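Local structure of digeranylgeranylglycerophospholipid reductase (Sulfolobus acidocaldarius, 3ATQ) at residues D180-V185 with T272-Y277; Y187-L192 with S241-Y246; Y202-I207 with W217-K222. The protein reduces the double bonds of the geranylgeranyl chains of archaeal membrane-lipid precursors to give saturated phytanyl lipids, using a bound FAD. All blocks are in the same frame, centred on the assembly; numbering follows the deposited sequence.

Contact 1: residues D180-V185 with T272-Y277. With C14 (tetradecane), chain C.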
loop_
_atom_site.group_PDB
_atom_site.type_symbol
_atom_site.label_atom_id
_atom_site.label_comp_id
_atom_site.label_asym_id
_atom_site.label_seq_id
_atom_site.Cartn_x
_atom_site.Cartn_y
_atom_site.Cartn_z
ATOM N N ASP A 180 7.296 10.884 -9.238
ATOM C CA ASP A 180 6.657 11.811 -8.295
ATOM C C ASP A 180 5.137 11.773 -8.406
ATOM O O ASP A 180 4.426 11.840 -7.402
ATOM C CB ASP A 180 7.127 13.252 -8.587
ATOM C CG ASP A 180 8.506 13.546 -8.039
ATOM O OD1 ASP A 180 8.989 12.787 -7.161
ATOM O OD2 ASP A 180 9.103 14.536 -8.498
ATOM N N LYS A 181 4.631 11.663 -9.631
ATOM C CA LYS A 181 3.179 11.639 -9.821
ATOM C C LYS A 181 2.520 10.280 -9.502
ATOM O O LYS A 181 1.297 10.141 -9.595
ATOM C CB LYS A 181 2.819 12.066 -11.244
ATOM C CG LYS A 181 3.086 13.555 -11.545
ATOM C CD LYS A 181 2.630 13.910 -12.960
ATOM C CE LYS A 181 3.316 15.175 -13.449
ATOM N NZ LYS A 181 3.028 15.465 -14.895
ATOM N N ASP A 182 3.339 9.295 -9.139
ATOM C CA ASP A 182 2.857 7.943 -8.851
ATOM C C ASP A 182 2.874 7.743 -7.350
ATOM O O ASP A 182 2.858 6.613 -6.860
ATOM C CB ASP A 182 3.732 6.903 -9.544
ATOM C CG ASP A 182 3.419 6.760 -11.037
ATOM O OD1 ASP A 182 2.457 7.395 -11.501
ATOM O OD2 ASP A 182 4.124 5.983 -11.719
ATOM N N ALA A 183 2.897 8.853 -6.620
ATOM C CA ALA A 183 2.767 8.779 -5.169
ATOM C C ALA A 183 1.973 9.957 -4.644
ATOM O O ALA A 183 1.858 10.989 -5.323
ATOM C CB ALA A 183 4.147 8.730 -4.519
ATOM N N ASP A 184 1.424 9.791 -3.442
ATOM C CA ASP A 184 0.853 10.893 -2.681
ATOM C C ASP A 184 1.732 11.220 -1.480
ATOM O O ASP A 184 2.531 10.375 -1.016
ATOM C CB ASP A 184 -0.515 10.508 -2.133
ATOM C CG ASP A 184 -1.619 10.591 -3.151
ATOM O OD1 ASP A 184 -1.377 10.749 -4.367
ATOM O OD2 ASP A 184 -2.780 10.490 -2.692
ATOM N N VAL A 185 1.638 12.448 -0.984
ATOM C CA VAL A 185 2.120 12.666 0.381
ATOM C C VAL A 185 0.895 12.713 1.245
ATOM O O VAL A 185 -0.183 13.133 0.801
ATOM C CB VAL A 185 3.037 13.911 0.562
ATOM C CG1 VAL A 185 4.284 13.756 -0.324
ATOM C CG2 VAL A 185 2.306 15.194 0.247
ATOM N N THR A 272 1.345 5.040 -5.109
ATOM C CA THR A 272 -0.042 4.846 -5.570
ATOM C C THR A 272 -0.004 4.359 -7.009
ATOM O O THR A 272 -0.459 5.060 -7.915
ATOM C CB THR A 272 -0.943 6.148 -5.464
ATOM O OG1 THR A 272 -0.365 7.208 -6.231
ATOM C CG2 THR A 272 -1.083 6.639 -4.027
ATOM N N ARG A 273 0.585 3.180 -7.217
ATOM C CA ARG A 273 0.790 2.673 -8.558
ATOM C C ARG A 273 0.811 1.146 -8.570
ATOM O O ARG A 273 0.798 0.503 -7.523
ATOM C CB ARG A 273 2.095 3.236 -9.134
ATOM C CG ARG A 273 3.340 3.055 -8.221
ATOM C CD ARG A 273 4.606 3.047 -9.103
ATOM N NE ARG A 273 4.816 1.735 -9.720
ATOM C CZ ARG A 273 5.866 1.429 -10.480
ATOM N NH1 ARG A 273 6.783 2.363 -10.761
ATOM N NH2 ARG A 273 5.998 0.198 -10.961
ATOM N N ARG A 274 0.868 0.582 -9.765
ATOM C CA ARG A 274 1.173 -0.835 -9.969
ATOM C C ARG A 274 2.441 -1.234 -9.180
ATOM O O ARG A 274 3.295 -0.395 -8.931
ATOM C CB ARG A 274 1.405 -1.075 -11.472
ATOM C CG ARG A 274 2.603 -0.272 -12.044
ATOM C CD ARG A 274 2.434 0.123 -13.539
ATOM N NE ARG A 274 3.572 0.959 -13.975
ATOM C CZ ARG A 274 3.790 2.235 -13.622
ATOM N NH1 ARG A 274 2.951 2.901 -12.830
ATOM N NH2 ARG A 274 4.874 2.867 -14.062
ATOM N N PRO A 275 2.582 -2.514 -8.806
ATOM C CA PRO A 275 3.778 -2.839 -8.009
ATOM C C PRO A 275 5.080 -2.733 -8.814
ATOM O O PRO A 275 5.046 -2.500 -10.027
ATOM C CB PRO A 275 3.525 -4.288 -7.544
ATOM C CG PRO A 275 2.555 -4.863 -8.548
ATOM C CD PRO A 275 1.739 -3.699 -9.085
ATOM N N LEU A 276 6.221 -2.872 -8.147
ATOM C CA LEU A 276 7.484 -3.039 -8.885
ATOM C C LEU A 276 7.318 -4.022 -10.049
ATOM O O LEU A 276 6.725 -5.098 -9.875
ATOM C CB LEU A 276 8.567 -3.575 -7.969
ATOM C CG LEU A 276 9.441 -2.713 -7.074
ATOM C CD1 LEU A 276 10.579 -3.604 -6.510
ATOM C CD2 LEU A 276 10.033 -1.511 -7.778
ATOM N N TYR A 277 7.819 -3.683 -11.244
ATOM C CA TYR A 277 7.662 -4.609 -12.378
ATOM C C TYR A 277 8.147 -6.027 -12.080
ATOM O O TYR A 277 7.503 -6.999 -12.468
ATOM C CB TYR A 277 8.320 -4.096 -13.657
ATOM C CG TYR A 277 7.589 -2.930 -14.267
ATOM C CD1 TYR A 277 6.260 -3.065 -14.689
ATOM C CD2 TYR A 277 8.224 -1.698 -14.457
ATOM C CE1 TYR A 277 5.570 -1.999 -15.261
ATOM C CE2 TYR A 277 7.537 -0.613 -15.048
ATOM C CZ TYR A 277 6.210 -0.782 -15.437
ATOM O OH TYR A 277 5.498 0.251 -16.016
HETATM C C01 C14 C . -9.897 0.559 4.400
HETATM C C02 C14 C . -8.594 1.086 3.830
HETATM C C03 C14 C . -8.735 2.526 3.348
HETATM C C04 C14 C . -7.788 3.443 4.104
HETATM C C05 C14 C . -6.711 4.034 3.214
HETATM C C06 C14 C . -6.222 5.367 3.771
HETATM C C07 C14 C . -4.987 5.848 3.010
HETATM C C08 C14 C . -4.734 7.343 3.169
HETATM C C09 C14 C . -3.977 7.951 1.983
HETATM C C10 C14 C . -4.926 8.388 0.871
HETATM C C11 C14 C . -4.196 8.806 -0.397
HETATM C C12 C14 C . -4.542 7.921 -1.602
HETATM C C13 C14 C . -5.608 8.524 -2.513
HETATM C C14 C14 C . -5.331 8.296 -3.987
HETATM O O HOH W 1 6.718 5.245 -10.947
HETATM O O HOH W 2 -0.896 9.788 -6.958
#
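Where the chain leads into strand 183-193, Asp-182 meets Thr-272 in the loop that leaves the edge strand 261-271 of the large mixed sheet: Thr-272 N gives Asp-182 O a hydrogen bond of 2.8 Å with an N-H...O angle of 160°. Beyond this tie the Asp-182 side chain crosses two arginines. Its carboxylate stands at 87° to the Arg-273 guanidinium, and OD2 lies well out of that plane, 4.6 Å from Arg-273 NH1, so the direct attraction is one of charge alone; a water bridges the same two atoms. The Arg-274 guanidinium turns an edge to the carboxylate, and its NH1 reaches Asp-182 OD2 in a weak salt bridge of 3.5 Å. The two guanidinium groups lie face over face, fixed by Arg-273 NE bonding Arg-274 O at 2.7 Å and Arg-274 NE bonding Tyr-277 OH at 2.9 Å. Arg-273 NH2 also forms a salt bridge with Glu-176. A leucine in place of Arg-273 would probably leave the bridging water and Glu-176 without their cationic partner and let the Arg-274 guanidinium shift. A second water connects Asp-184 OD1 with Thr-272 OG1. Helix 332-357 supplies further counter-charges, Arg-352 to Asp-182 OD1 and Asp-349 to Arg-274, while helices 410-425 and 434-451 pack on Arg-274 and Tyr-277, and Asp-184 bonds through its backbone to Val-270 of strand 261-271.

Contact 2: residues Y187-L192 with S241-Y246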
loop_
_atom_site.group_PDB
_atom_site.type_symbol
_atom_site.label_atom_id
_atom_site.label_comp_id
_atom_site.label_asym_id
_atom_site.label_seq_id
_atom_site.Cartn_x
_atom_site.Cartn_y
_atom_site.Cartn_z
ATOM N N TYR A 187 -0.747 13.035 5.445
ATOM C CA TYR A 187 -0.480 13.600 6.755
ATOM C C TYR A 187 -1.684 13.342 7.630
ATOM O O TYR A 187 -2.813 13.493 7.176
ATOM C CB TYR A 187 -0.230 15.123 6.648
ATOM C CG TYR A 187 -0.072 15.785 8.005
ATOM C CD1 TYR A 187 1.155 15.764 8.669
ATOM C CD2 TYR A 187 -1.152 16.423 8.618
ATOM C CE1 TYR A 187 1.293 16.369 9.940
ATOM C CE2 TYR A 187 -1.025 17.028 9.878
ATOM C CZ TYR A 187 0.202 16.975 10.527
ATOM O OH TYR A 187 0.345 17.577 11.753
ATOM N N ARG A 188 -1.462 12.981 8.894
ATOM C CA ARG A 188 -2.612 12.756 9.765
ATOM C C ARG A 188 -2.313 13.134 11.188
ATOM O O ARG A 188 -1.156 13.217 11.591
ATOM C CB ARG A 188 -3.124 11.287 9.696
ATOM C CG ARG A 188 -2.214 10.211 10.323
ATOM C CD ARG A 188 -2.386 10.148 11.869
ATOM N NE ARG A 188 -1.539 9.104 12.469
ATOM C CZ ARG A 188 -0.269 9.284 12.833
ATOM N NH1 ARG A 188 0.332 10.460 12.645
ATOM N NH2 ARG A 188 0.406 8.286 13.377
ATOM N N GLU A 189 -3.386 13.393 11.923
ATOM C CA GLU A 189 -3.341 13.625 13.362
ATOM C C GLU A 189 -4.376 12.732 14.037
ATOM O O GLU A 189 -5.392 12.371 13.429
ATOM C CB GLU A 189 -3.623 15.106 13.685
ATOM C CG GLU A 189 -2.570 16.067 13.109
ATOM C CD GLU A 189 -2.705 17.535 13.500
ATOM O OE1 GLU A 189 -3.771 18.008 13.996
ATOM O OE2 GLU A 189 -1.696 18.242 13.315
ATOM N N VAL A 190 -4.128 12.383 15.304
ATOM C CA VAL A 190 -5.124 11.679 16.091
ATOM C C VAL A 190 -5.420 12.610 17.247
ATOM O O VAL A 190 -4.496 13.065 17.946
ATOM C CB VAL A 190 -4.620 10.317 16.605
ATOM C CG1 VAL A 190 -5.635 9.666 17.542
ATOM C CG2 VAL A 190 -4.344 9.369 15.404
ATOM N N LEU A 191 -6.699 12.927 17.401
ATOM C CA LEU A 191 -7.148 13.844 18.465
ATOM C C LEU A 191 -8.369 13.300 19.166
ATOM O O LEU A 191 -9.133 12.544 18.579
ATOM C CB LEU A 191 -7.510 15.210 17.881
ATOM C CG LEU A 191 -6.414 15.958 17.125
ATOM C CD1 LEU A 191 -6.708 15.837 15.644
ATOM C CD2 LEU A 191 -6.394 17.415 17.538
ATOM N N LEU A 192 -8.561 13.699 20.424
ATOM C CA LEU A 192 -9.828 13.430 21.110
ATOM C C LEU A 192 -10.874 14.425 20.628
ATOM O O LEU A 192 -10.532 15.511 20.157
ATOM C CB LEU A 192 -9.662 13.523 22.631
ATOM C CG LEU A 192 -8.652 12.582 23.296
ATOM C CD1 LEU A 192 -8.735 12.717 24.822
ATOM C CD2 LEU A 192 -8.849 11.127 22.882
ATOM N N SER A 241 2.723 22.785 0.409
ATOM C CA SER A 241 2.850 21.820 1.478
ATOM C C SER A 241 1.491 21.255 1.878
ATOM O O SER A 241 0.506 21.979 2.007
ATOM C CB SER A 241 3.497 22.434 2.716
ATOM O OG SER A 241 3.358 21.547 3.822
ATOM N N ILE A 242 1.461 19.948 2.083
ATOM C CA ILE A 242 0.253 19.286 2.586
ATOM C C ILE A 242 -0.242 19.908 3.902
ATOM O O ILE A 242 -1.456 19.989 4.147
ATOM C CB ILE A 242 0.466 17.765 2.726
ATOM C CG1 ILE A 242 -0.872 17.073 3.009
ATOM C CG2 ILE A 242 1.548 17.414 3.801
ATOM C CD1 ILE A 242 -0.813 15.596 2.807
ATOM N N HIS A 243 0.687 20.367 4.742
ATOM C CA HIS A 243 0.276 20.959 6.021
ATOM C C HIS A 243 -0.479 22.297 5.848
ATOM O O HIS A 243 -1.272 22.676 6.723
ATOM C CB HIS A 243 1.434 21.040 7.038
ATOM C CG HIS A 243 0.965 21.161 8.461
ATOM N ND1 HIS A 243 0.958 22.357 9.150
ATOM C CD2 HIS A 243 0.435 20.244 9.307
ATOM C CE1 HIS A 243 0.472 22.165 10.365
ATOM N NE2 HIS A 243 0.151 20.891 10.487
ATOM N N GLU A 244 -0.286 22.982 4.714
ATOM C CA GLU A 244 -1.131 24.146 4.366
ATOM C C GLU A 244 -2.605 23.781 4.164
ATOM O O GLU A 244 -3.499 24.477 4.649
ATOM C CB GLU A 244 -0.638 24.879 3.110
ATOM C CG GLU A 244 0.427 25.946 3.354
ATOM C CD GLU A 244 0.716 26.781 2.111
ATOM O OE1 GLU A 244 -0.224 27.090 1.342
ATOM O OE2 GLU A 244 1.893 27.125 1.899
ATOM N N TYR A 245 -2.849 22.714 3.406
ATOM C CA TYR A 245 -4.198 22.230 3.185
ATOM C C TYR A 245 -4.784 21.763 4.511
ATOM O O TYR A 245 -5.942 22.048 4.816
ATOM C CB TYR A 245 -4.197 21.077 2.198
ATOM C CG TYR A 245 -3.833 21.436 0.773
ATOM C CD1 TYR A 245 -4.808 21.815 -0.143
ATOM C CD2 TYR A 245 -2.509 21.349 0.334
ATOM C CE1 TYR A 245 -4.465 22.134 -1.475
ATOM C CE2 TYR A 245 -2.160 21.656 -0.976
ATOM C CZ TYR A 245 -3.137 22.044 -1.873
ATOM O OH TYR A 245 -2.764 22.342 -3.170
ATOM N N TYR A 246 -3.981 21.046 5.289
ATOM C CA TYR A 246 -4.455 20.531 6.563
ATOM C C TYR A 246 -4.955 21.680 7.422
ATOM O O TYR A 246 -6.109 21.673 7.850
ATOM C CB TYR A 246 -3.387 19.735 7.312
ATOM C CG TYR A 246 -3.934 19.092 8.575
ATOM C CD1 TYR A 246 -4.570 17.856 8.530
ATOM C CD2 TYR A 246 -3.813 19.726 9.814
ATOM C CE1 TYR A 246 -5.094 17.272 9.689
ATOM C CE2 TYR A 246 -4.320 19.148 10.972
ATOM C CZ TYR A 246 -4.950 17.916 10.897
ATOM O OH TYR A 246 -5.453 17.344 12.032
#
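Tyr-187 of strand 183-193 is wedged against the first turn of helix 242-253, where its ring meets Tyr-246 and His-243 and its CB meets Ile-242. With CG anti to the backbone N (chi1 175°), the Tyr-187 ring reaches out from the sheet and sets its edge on the face of Tyr-246. This pair is T-shaped, with planes 76° apart; CE2 of Tyr-187 sits over the centre of the Tyr-246 ring, and Tyr-187 CD2 approaches Tyr-246 CD1 to 3.7 Å. His-243 comes from another direction, turning its own edge to a face of Tyr-187 in an offset edge-to-face pair, with His-243 CD2 at 3.5 Å from Tyr-187 CZ. Tyr-187 is thus edge in one pair and face in the other, at the middle of an aromatic cluster of three rings. At the foot of the ring, Ile-242 CD1 packs on Tyr-187 CB at 3.9 Å.

The second large contributor, Tyr-246, carries its hydroxyl past the cluster to Glu-189, two residues along the strand from Tyr-187 and on the same side. Tyr-246 OH donates to Glu-189 OE1 over 2.7 Å, meeting that oxygen from above the carboxylate plane. The other oxygen is taken by the strand itself: Tyr-187 OH donates to the anti lone pair of Glu-189 OE2, also over 2.7 Å. Ser-241 caps the helix through its OG, which accepts from His-243 N. Tyr-187 also touches the bound dihydroflavin cofactor, its side chain about 6 Å away, which places the aromatic cluster close to the flavin site. Gripped by two phenol donors, one for each oxygen, the buried Glu-189 carboxylate is held against rotation, and both tyrosine rings are in turn pinned by their hydroxyls.

Contact 3: residues Y202-I207 with W217-K222. With C14 (tetradecane), chain C.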
loop_
_atom_site.group_PDB
_atom_site.type_symbol
_atom_site.label_atom_id
_atom_site.label_comp_id
_atom_site.label_asym_id
_atom_site.label_seq_id
_atom_site.Cartn_x
_atom_site.Cartn_y
_atom_site.Cartn_z
ATOM N N TYR A 202 -18.314 4.038 11.389
ATOM C CA TYR A 202 -18.135 4.316 9.959
ATOM C C TYR A 202 -16.965 5.259 9.714
ATOM O O TYR A 202 -16.879 6.316 10.349
ATOM C CB TYR A 202 -19.406 4.899 9.329
ATOM C CG TYR A 202 -20.435 3.819 9.050
ATOM C CD1 TYR A 202 -20.634 3.345 7.753
ATOM C CD2 TYR A 202 -21.152 3.234 10.090
ATOM C CE1 TYR A 202 -21.543 2.334 7.495
ATOM C CE2 TYR A 202 -22.069 2.218 9.842
ATOM C CZ TYR A 202 -22.247 1.775 8.538
ATOM O OH TYR A 202 -23.145 0.773 8.280
ATOM N N LEU A 203 -16.093 4.876 8.779
ATOM C CA LEU A 203 -15.030 5.774 8.321
ATOM C C LEU A 203 -15.715 6.802 7.444
ATOM O O LEU A 203 -16.780 6.527 6.884
ATOM C CB LEU A 203 -13.974 5.018 7.480
ATOM C CG LEU A 203 -13.321 3.766 8.075
ATOM C CD1 LEU A 203 -12.293 3.190 7.121
ATOM C CD2 LEU A 203 -12.672 4.058 9.447
ATOM N N ARG A 204 -15.121 7.986 7.354
ATOM C CA ARG A 204 -15.618 9.034 6.487
ATOM C C ARG A 204 -14.511 9.401 5.512
ATOM O O ARG A 204 -13.358 9.665 5.899
ATOM C CB ARG A 204 -16.051 10.267 7.288
ATOM C CG ARG A 204 -17.084 9.985 8.388
ATOM C CD ARG A 204 -17.499 11.260 9.077
ATOM N NE ARG A 204 -18.148 10.980 10.352
ATOM C CZ ARG A 204 -18.416 11.893 11.280
ATOM N NH1 ARG A 204 -18.091 13.169 11.089
ATOM N NH2 ARG A 204 -19.012 11.527 12.411
ATOM N N ILE A 205 -14.856 9.391 4.239
ATOM C CA ILE A 205 -13.929 9.831 3.211
ATOM C C ILE A 205 -14.574 10.983 2.428
ATOM O O ILE A 205 -15.699 10.851 1.946
ATOM C CB ILE A 205 -13.514 8.653 2.301
ATOM C CG1 ILE A 205 -12.666 7.655 3.120
ATOM C CG2 ILE A 205 -12.758 9.159 1.059
ATOM C CD1 ILE A 205 -12.245 6.387 2.392
ATOM N N PHE A 206 -13.849 12.102 2.318
ATOM C CA PHE A 206 -14.328 13.284 1.603
ATOM C C PHE A 206 -13.513 13.529 0.324
ATOM O O PHE A 206 -12.288 13.745 0.353
ATOM C CB PHE A 206 -14.261 14.517 2.498
ATOM C CG PHE A 206 -14.813 14.304 3.875
ATOM C CD1 PHE A 206 -16.153 14.591 4.161
ATOM C CD2 PHE A 206 -13.990 13.845 4.902
ATOM C CE1 PHE A 206 -16.667 14.393 5.447
ATOM C CE2 PHE A 206 -14.488 13.662 6.197
ATOM C CZ PHE A 206 -15.833 13.934 6.471
ATOM N N ILE A 207 -14.199 13.466 -0.801
ATOM C CA ILE A 207 -13.577 13.757 -2.082
ATOM C C ILE A 207 -13.783 15.239 -2.368
ATOM O O ILE A 207 -14.906 15.761 -2.235
ATOM C CB ILE A 207 -14.198 12.927 -3.214
ATOM C CG1 ILE A 207 -14.146 11.429 -2.885
ATOM C CG2 ILE A 207 -13.477 13.204 -4.529
ATOM C CD1 ILE A 207 -14.963 10.558 -3.846
ATOM N N TRP A 217 -9.609 13.665 1.838
ATOM C CA TRP A 217 -9.603 13.879 3.278
ATOM C C TRP A 217 -10.289 12.712 3.947
ATOM O O TRP A 217 -11.227 12.133 3.401
ATOM C CB TRP A 217 -10.386 15.153 3.626
ATOM C CG TRP A 217 -9.579 16.412 3.657
ATOM C CD1 TRP A 217 -9.289 17.232 2.598
ATOM C CD2 TRP A 217 -8.970 16.999 4.802
ATOM N NE1 TRP A 217 -8.544 18.302 3.018
ATOM C CE2 TRP A 217 -8.341 18.188 4.374
ATOM C CE3 TRP A 217 -8.910 16.643 6.160
ATOM C CZ2 TRP A 217 -7.652 19.015 5.244
ATOM C CZ3 TRP A 217 -8.237 17.468 7.029
ATOM C CH2 TRP A 217 -7.603 18.640 6.570
ATOM N N TRP A 218 -9.874 12.390 5.164
ATOM C CA TRP A 218 -10.531 11.336 5.893
ATOM C C TRP A 218 -10.732 11.648 7.350
ATOM O O TRP A 218 -10.045 12.470 7.912
ATOM C CB TRP A 218 -9.778 10.002 5.750
ATOM C CG TRP A 218 -8.502 9.885 6.519
ATOM C CD1 TRP A 218 -8.348 9.541 7.848
ATOM C CD2 TRP A 218 -7.185 10.051 5.994
ATOM N NE1 TRP A 218 -7.002 9.516 8.176
ATOM C CE2 TRP A 218 -6.272 9.813 7.051
ATOM C CE3 TRP A 218 -6.686 10.364 4.729
ATOM C CZ2 TRP A 218 -4.884 9.892 6.877
ATOM C CZ3 TRP A 218 -5.295 10.443 4.558
ATOM C CH2 TRP A 218 -4.420 10.220 5.627
ATOM N N TYR A 219 -11.689 10.949 7.939
ATOM C CA TYR A 219 -12.045 11.088 9.336
ATOM C C TYR A 219 -12.327 9.641 9.779
ATOM O O TYR A 219 -13.394 9.102 9.489
ATOM C CB TYR A 219 -13.281 11.999 9.412
ATOM C CG TYR A 219 -13.871 12.272 10.781
ATOM C CD1 TYR A 219 -13.597 13.469 11.454
ATOM C CD2 TYR A 219 -14.742 11.367 11.376
ATOM C CE1 TYR A 219 -14.172 13.743 12.719
ATOM C CE2 TYR A 219 -15.317 11.628 12.624
ATOM C CZ TYR A 219 -15.024 12.810 13.285
ATOM O OH TYR A 219 -15.608 13.063 14.525
ATOM N N PHE A 220 -11.346 9.006 10.439
ATOM C CA PHE A 220 -11.430 7.584 10.815
ATOM C C PHE A 220 -11.559 7.480 12.341
ATOM O O PHE A 220 -10.564 7.619 13.042
ATOM C CB PHE A 220 -10.180 6.793 10.399
ATOM C CG PHE A 220 -9.984 6.631 8.890
ATOM C CD1 PHE A 220 -10.963 7.015 7.974
ATOM C CD2 PHE A 220 -8.794 6.056 8.411
ATOM C CE1 PHE A 220 -10.760 6.836 6.558
ATOM C CE2 PHE A 220 -8.577 5.873 7.021
ATOM C CZ PHE A 220 -9.564 6.258 6.097
ATOM N N PRO A 221 -12.775 7.234 12.851
ATOM C CA PRO A 221 -12.945 7.120 14.313
ATOM C C PRO A 221 -12.196 5.933 14.918
ATOM O O PRO A 221 -12.221 4.824 14.366
ATOM C CB PRO A 221 -14.464 6.943 14.480
ATOM C CG PRO A 221 -15.057 7.509 13.230
ATOM C CD PRO A 221 -14.063 7.139 12.145
ATOM N N LYS A 222 -11.511 6.183 16.031
ATOM C CA LYS A 222 -10.777 5.155 16.755
ATOM C C LYS A 222 -11.466 4.819 18.077
ATOM O O LYS A 222 -10.909 4.130 18.923
ATOM C CB LYS A 222 -9.342 5.627 17.009
ATOM C CG LYS A 222 -8.440 5.551 15.776
ATOM C CD LYS A 222 -7.075 6.130 16.094
ATOM C CE LYS A 222 -6.050 5.677 15.091
ATOM N NZ LYS A 222 -5.689 4.259 15.367
HETATM C C01 C14 C . -9.897 0.559 4.400
HETATM C C02 C14 C . -8.594 1.086 3.830
HETATM C C03 C14 C . -8.735 2.526 3.348
HETATM C C04 C14 C . -7.788 3.443 4.104
HETATM C C05 C14 C . -6.711 4.034 3.214
HETATM C C06 C14 C . -6.222 5.367 3.771
HETATM C C07 C14 C . -4.987 5.848 3.010
HETATM C C08 C14 C . -4.734 7.343 3.169
HETATM C C09 C14 C . -3.977 7.951 1.983
HETATM C C10 C14 C . -4.926 8.388 0.871
HETATM C C11 C14 C . -4.196 8.806 -0.397
HETATM C C12 C14 C . -4.542 7.921 -1.602
HETATM C C13 C14 C . -5.608 8.524 -2.513
HETATM C C14 C14 C . -5.331 8.296 -3.987
#
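Arg-204 and Tyr-219 face each other as a hydrogen-bonded pair in an antiparallel beta hairpin, formed by neighbouring strands 202-206 and 216-221 of the large mixed sheet. Their side chains run side by side on one face. Tyr-219 holds CG anti to its own backbone N (chi1 179°), which lays the ring alongside the extended arginine chain. The guanidinium then rests almost flat over the rim of the phenol, planes 17° apart, with Arg-204 CZ at 3.4 Å from Tyr-219 CE2. Each polar end has an outside partner: Arg-204 NH2 bonds Glu-198 O, and Tyr-219 OH bonds Asp-256. Further along the same face, the Phe-206 ring turns its edge to the strand opposite, CE2 lying 3.8 Å from Tyr-219 CB. Phe-206 N makes a nearly straight bond of 2.8 Å to Trp-217 O, at an N-H...O angle of 176°, and Trp-217 N returns one to Phe-206 O.

On the other face, Ile-205 and Trp-218 form the intervening non-hydrogen-bonded pair, and here Phe-220 is the centre of the packing. Its ring is sandwiched: CD1 of Trp-218 stands over the middle of one face, whereas the opposite face receives Leu-203 CD1 in a CH-pi contact, 4.1 Å from the ring centroid. Ile-205 CG1 comes up to the ring edge, 4.0 Å from Phe-220 CE1. Trp-218 and Phe-220 both touch the dihydroflavin cofactor and a bound tetradecane, so this side of the hairpin lines the tetradecane site beside the flavin, consistent with a place where an isoprenoid chain could lie. The alkane comes in to Trp-218 obliquely, its C08 lying 3.4 Å from Trp-218 CZ3.

All three contacts are buried and involve the large mixed sheet, but only contact 3 joins two of its strands. Contacts 1 and 2 share strand 183-193: the first anchors its beginning to a loop beside the C-terminal helices, the second backs its later part with helix 242-253, and Val-185 O packs on Ile-242 CD1 between them. Contact 1, nearest the centre of the chain, is dominated by charge and water; contact 2 combines aromatic rings with one doubly bound carboxylate; contact 3 joins backbone pairing to apolar packing on one face and an arginine laid over a tyrosine on the other. Trp-217 and Trp-218 pack against contact 2, while contacts 1 and 3, without touching, both reach the same tetradecane.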